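Local structure of glycosyl hydrolases family 31 family protein (Aspergillus niger, 6DRU) at residues 182-188 with 228-232. The protein releases alpha-xylose from the non-reducing terminal glucose of xyloglucan oligosaccharides, as an alpha-xylosidase of glycosyl hydrolase family 31. Sequence-based numbering, arbitrary orientation.
Sequences MSNKGYA and YDTLQ
Met182 and Leu231 bring together a beta-hairpin and the first turn of a helix: strands 176-183 and 187-191, antiparallel neighbours in the N-terminal beta-sheet region, meet helix 228-239, which follows strand 216-222. The tight part is apolar and buried. Leu231 rests over the hairpin strands, its CD2 methyl 3.6 Å from Ala188 N and 3.9 Å from Ala188 CB, while its CB meets Met182 SD at 3.8 Å. Met182 reaches across the helix turn with CB, CG and SD extended (chi2 -177°); the bend at chi3 (-54°) then turns CE toward Tyr228, where it lies 3.8 Å from Tyr228 CD2, oblique to the ring. The sulfur itself stands at the ring edge, 5.4 Å from the centroid, a Met-aromatic contact. On the far flank of the sulfur, Gln232 NE2 gives Met182 SD a weak hydrogen bond; the same amide nitrogen also bonds Ala507 O.

Toward the hairpin turn the contact thins out. Asn184 is partly exposed and offers mainly its backbone and CB to Tyr228, whose hydroxyl bonds Glu622 OE2 and whose ring packs edge-to-face with Tyr618; Asn184 OD1 turns to Gln148 N. Tyr187 sends its CB away from the helix, and Ser183 CB lies over one face of its ring, toward the rim. Glu147 OE1 bonds both Ser183 OG and Tyr187 OH. Within the turn, Ser183 N bonds Tyr187 O, Gly186 N bonds Ser183 O, and an ST turn is closed by Lys185 N, which donates to Ser183 OG at 3.3 Å with an N-H...O angle of 171°.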
# COMPACT_ATOMS: atom_id res chain seq x y z
N MET A 182 -27.92 20.53 -3.88
CA MET A 182 -29.16 20.61 -4.64
C MET A 182 -28.84 20.94 -6.09
O MET A 182 -27.91 21.69 -6.38
CB MET A 182 -30.10 21.68 -4.08
CG MET A 182 -30.54 21.46 -2.64
SD MET A 182 -31.71 22.74 -2.13
CE MET A 182 -30.80 24.23 -2.53
N SER A 183 -29.62 20.37 -7.00
CA SER A 183 -29.52 20.67 -8.42
C SER A 183 -30.78 21.40 -8.87
O SER A 183 -31.88 21.16 -8.35
CB SER A 183 -29.33 19.40 -9.25
OG SER A 183 -29.33 19.70 -10.64
N ASN A 184 -30.62 22.30 -9.84
CA ASN A 184 -31.78 23.01 -10.37
C ASN A 184 -32.68 22.12 -11.21
O ASN A 184 -33.78 22.56 -11.58
CB ASN A 184 -31.33 24.23 -11.19
CG ASN A 184 -30.40 23.86 -12.32
OD1 ASN A 184 -29.90 22.74 -12.39
ND2 ASN A 184 -30.16 24.81 -13.22
N LYS A 185 -32.27 20.89 -11.51
CA LYS A 185 -33.16 19.94 -12.16
C LYS A 185 -34.27 19.45 -11.24
O LYS A 185 -35.20 18.79 -11.72
CB LYS A 185 -32.37 18.74 -12.69
CG LYS A 185 -31.66 19.00 -14.00
CD LYS A 185 -31.18 17.70 -14.63
CE LYS A 185 -30.47 17.96 -15.95
NZ LYS A 185 -29.65 16.80 -16.38
N GLY A 186 -34.20 19.76 -9.95
CA GLY A 186 -35.23 19.36 -9.02
C GLY A 186 -34.90 18.11 -8.24
O GLY A 186 -35.75 17.23 -8.08
N TYR A 187 -33.66 18.01 -7.75
CA TYR A 187 -33.31 16.89 -6.89
C TYR A 187 -32.13 17.27 -6.01
O TYR A 187 -31.34 18.16 -6.35
CB TYR A 187 -32.98 15.63 -7.71
CG TYR A 187 -31.66 15.68 -8.46
CD1 TYR A 187 -31.58 16.24 -9.72
CD2 TYR A 187 -30.51 15.14 -7.90
CE1 TYR A 187 -30.39 16.28 -10.41
CE2 TYR A 187 -29.30 15.17 -8.59
CZ TYR A 187 -29.25 15.75 -9.84
OH TYR A 187 -28.06 15.79 -10.53
N ALA A 188 -32.03 16.59 -4.87
CA ALA A 188 -30.92 16.74 -3.96
C ALA A 188 -30.23 15.39 -3.79
O ALA A 188 -30.81 14.34 -4.06
CB ALA A 188 -31.37 17.28 -2.59
N TYR A 228 -37.32 24.70 -4.07
CA TYR A 228 -36.15 24.39 -3.26
C TYR A 228 -36.48 24.26 -1.78
O TYR A 228 -35.74 23.59 -1.05
CB TYR A 228 -35.07 25.45 -3.45
CG TYR A 228 -34.51 25.50 -4.86
CD1 TYR A 228 -35.06 26.34 -5.82
CD2 TYR A 228 -33.44 24.69 -5.22
CE1 TYR A 228 -34.55 26.38 -7.10
CE2 TYR A 228 -32.93 24.73 -6.50
CZ TYR A 228 -33.49 25.57 -7.44
OH TYR A 228 -32.98 25.61 -8.72
N ASP A 229 -37.56 24.89 -1.32
CA ASP A 229 -37.94 24.76 0.08
C ASP A 229 -38.30 23.33 0.43
O ASP A 229 -38.08 22.88 1.56
CB ASP A 229 -39.11 25.70 0.40
CG ASP A 229 -38.70 27.16 0.37
OD1 ASP A 229 -37.55 27.46 0.77
OD2 ASP A 229 -39.52 28.01 -0.04
N THR A 230 -38.85 22.58 -0.54
CA THR A 230 -39.15 21.18 -0.30
C THR A 230 -37.88 20.35 -0.26
O THR A 230 -37.75 19.44 0.58
CB THR A 230 -40.10 20.65 -1.38
OG1 THR A 230 -41.33 21.39 -1.33
CG2 THR A 230 -40.40 19.18 -1.15
N LEU A 231 -36.93 20.63 -1.15
CA LEU A 231 -35.64 19.94 -1.12
C LEU A 231 -34.98 20.07 0.25
O LEU A 231 -34.50 19.08 0.82
CB LEU A 231 -34.73 20.47 -2.22
CG LEU A 231 -35.00 19.99 -3.64
CD1 LEU A 231 -34.05 20.66 -4.62
CD2 LEU A 231 -34.87 18.48 -3.72
N GLN A 232 -34.95 21.29 0.80
CA GLN A 232 -34.39 21.48 2.13
C GLN A 232 -35.25 20.81 3.20
O GLN A 232 -34.72 20.40 4.24
CB GLN A 232 -34.24 22.97 2.43
CG GLN A 232 -33.15 23.65 1.62
CD GLN A 232 -31.77 23.07 1.91
OE1 GLN A 232 -31.42 22.84 3.07
NE2 GLN A 232 -30.99 22.84 0.86